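Local atomic coordinates of cytochrome P450 (Picrophilus torridus, PDB entry 2RFB), a protein that binds heme and probably acts as a monooxygenase, inserting one atom of molecular oxygen into its substrate. Residues Ser125-Gly130 and Asp134-Tyr139. Numbering follows the deposited sequence.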
loop_
_atom_site.group_PDB
_atom_site.type_symbol
_atom_site.label_atom_id
_atom_site.label_comp_id
_atom_site.label_asym_id
_atom_site.label_seq_id
_atom_site.Cartn_x
_atom_site.Cartn_y
_atom_site.Cartn_z
ATOM N N SER A 125 -3.140 2.990 15.454
ATOM C CA SER A 125 -2.674 2.940 14.058
ATOM C C SER A 125 -1.182 3.407 13.867
ATOM O O SER A 125 -0.385 2.717 13.244
ATOM C CB SER A 125 -3.634 3.712 13.161
ATOM O OG SER A 125 -3.020 3.973 11.899
ATOM N N ASP A 126 -0.800 4.538 14.442
ATOM C CA ASP A 126 0.608 4.963 14.403
ATOM C C ASP A 126 1.607 3.945 14.971
ATOM O O ASP A 126 2.634 3.649 14.340
ATOM C CB ASP A 126 0.792 6.276 15.153
ATOM C CG ASP A 126 0.824 7.474 14.244
ATOM O OD1 ASP A 126 0.796 7.313 12.981
ATOM O OD2 ASP A 126 0.872 8.599 14.821
ATOM N N TYR A 127 1.331 3.412 16.151
ATOM C CA TYR A 127 2.172 2.352 16.681
ATOM C C TYR A 127 2.313 1.146 15.764
ATOM O O TYR A 127 3.375 0.517 15.708
ATOM C CB TYR A 127 1.625 1.863 18.015
ATOM C CG TYR A 127 1.898 2.787 19.180
ATOM C CD1 TYR A 127 0.901 3.600 19.692
ATOM C CD2 TYR A 127 3.153 2.847 19.761
ATOM C CE1 TYR A 127 1.122 4.418 20.770
ATOM C CE2 TYR A 127 3.398 3.682 20.857
ATOM C CZ TYR A 127 2.376 4.465 21.339
ATOM O OH TYR A 127 2.610 5.297 22.386
ATOM N N ILE A 128 1.242 0.810 15.067
ATOM C CA ILE A 128 1.083 -0.530 14.504
ATOM C C ILE A 128 1.663 -0.553 13.095
ATOM O O ILE A 128 2.264 -1.537 12.683
ATOM C CB ILE A 128 -0.443 -0.991 14.647
ATOM C CG1 ILE A 128 -0.652 -1.901 15.870
ATOM C CG2 ILE A 128 -1.091 -1.528 13.370
ATOM C CD1 ILE A 128 0.103 -3.241 15.830
ATOM N N ILE A 129 1.491 0.552 12.362
ATOM C CA ILE A 129 2.111 0.720 11.071
ATOM C C ILE A 129 3.590 1.039 11.276
ATOM O O ILE A 129 4.375 1.015 10.331
ATOM C CB ILE A 129 1.434 1.823 10.225
ATOM C CG1 ILE A 129 1.826 3.236 10.684
ATOM C CG2 ILE A 129 -0.046 1.668 10.212
ATOM C CD1 ILE A 129 1.160 4.374 9.896
ATOM N N GLY A 130 3.965 1.363 12.514
ATOM C CA GLY A 130 5.358 1.678 12.833
ATOM C C GLY A 130 5.772 3.146 12.915
ATOM O O GLY A 130 6.916 3.425 13.264
ATOM N N ASP A 134 7.239 3.184 21.592
ATOM C CA ASP A 134 7.216 3.743 22.959
ATOM C C ASP A 134 7.062 2.687 24.027
ATOM O O ASP A 134 6.890 1.506 23.744
ATOM C CB ASP A 134 6.007 4.677 23.137
ATOM C CG ASP A 134 6.309 6.133 22.833
ATOM O OD1 ASP A 134 7.390 6.453 22.298
ATOM O OD2 ASP A 134 5.430 6.973 23.124
ATOM N N GLU A 135 7.108 3.151 25.268
ATOM C CA GLU A 135 6.613 2.412 26.421
ATOM C C GLU A 135 5.093 2.215 26.302
ATOM O O GLU A 135 4.568 1.111 26.522
ATOM C CB GLU A 135 6.899 3.219 27.682
ATOM C CG GLU A 135 8.156 2.842 28.426
ATOM C CD GLU A 135 8.193 3.518 29.768
ATOM O OE1 GLU A 135 8.583 2.872 30.769
ATOM O OE2 GLU A 135 7.793 4.702 29.821
ATOM N N ASN A 136 4.410 3.313 25.972
ATOM C CA ASN A 136 2.967 3.351 25.778
ATOM C C ASN A 136 2.390 2.313 24.806
ATOM O O ASN A 136 1.179 2.171 24.704
ATOM C CB ASN A 136 2.547 4.759 25.338
ATOM C CG ASN A 136 1.785 5.516 26.413
ATOM O OD1 ASN A 136 0.646 5.958 26.187
ATOM N ND2 ASN A 136 2.407 5.687 27.584
ATOM N N PHE A 137 3.233 1.585 24.090
ATOM C CA PHE A 137 2.689 0.694 23.069
ATOM C C PHE A 137 1.734 -0.311 23.717
ATOM O O PHE A 137 0.531 -0.310 23.446
ATOM C CB PHE A 137 3.771 -0.026 22.258
ATOM C CG PHE A 137 3.231 -1.151 21.422
ATOM C CD1 PHE A 137 2.586 -0.884 20.221
ATOM C CD2 PHE A 137 3.329 -2.478 21.863
ATOM C CE1 PHE A 137 2.049 -1.922 19.444
ATOM C CE2 PHE A 137 2.807 -3.529 21.106
ATOM C CZ PHE A 137 2.160 -3.246 19.886
ATOM N N ASN A 138 2.287 -1.142 24.588
ATOM C CA ASN A 138 1.531 -2.155 25.286
ATOM C C ASN A 138 0.204 -1.607 25.818
ATOM O O ASN A 138 -0.848 -2.202 25.610
ATOM C CB ASN A 138 2.388 -2.734 26.418
ATOM C CG ASN A 138 1.744 -3.925 27.088
ATOM O OD1 ASN A 138 1.416 -3.881 28.287
ATOM N ND2 ASN A 138 1.556 -5.003 26.326
ATOM N N TYR A 139 0.262 -0.456 26.476
ATOM C CA TYR A 139 -0.925 0.183 27.010
ATOM C C TYR A 139 -1.937 0.500 25.919
ATOM O O TYR A 139 -3.101 0.194 26.051
ATOM C CB TYR A 139 -0.569 1.452 27.788
ATOM C CG TYR A 139 -1.775 2.167 28.357
ATOM C CD1 TYR A 139 -2.502 1.618 29.403
ATOM C CD2 TYR A 139 -2.191 3.384 27.840
ATOM C CE1 TYR A 139 -3.613 2.262 29.923
ATOM C CE2 TYR A 139 -3.289 4.039 28.348
ATOM C CZ TYR A 139 -3.994 3.480 29.392
ATOM O OH TYR A 139 -5.093 4.122 29.894
#
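Tyr127 reaches from the last turns of helix 118-129 to residues 134-137, at the loop leading into helix 136-153; its inner atoms meet Phe137, its outer ones Asp134 and Asn136 as well. With CG anti to the carbonyl carbon (chi1 -76°), the phenol extends across. Tyr127 CB lies 3.7 Å from Phe137 CD1, in the phenyl plane at its edge. Tyr127 CG and CD2 stay close to Phe137 CD1, CD2 also to Phe137 CB, as the side chains run past each other in opposite directions. The Tyr127 and Phe137 rings form an offset edge-to-face pair, centroids 5.9 Å apart and planes at 62°, the phenyl edge toward the phenol face. Over that face Phe137 CA makes a CH-pi contact, 4.1 Å from the Tyr127 ring centroid. Tyr127 CE2 meets Phe137 CA and, 3.6 Å away, Asp134 CB; CZ nears the CB atoms of Asn136 and Asp134. At the tip, Tyr127 OH approaches Asn136 CB and donates a weak hydrogen bond to Asp134 OD2 (3.4 Å). A leucine here has neither ring face nor hydroxyl, which would probably leave the Phe137 edge without its aromatic partner and Asp134 without the phenol's weak bond. These are probably the F and G helices of the P450 fold, joined by the short F/G loop. Buried Tyr127 thus links them through ring and apolar contacts plus one weak bond, to a carboxylate also in a long, weak ion pair with Lys132.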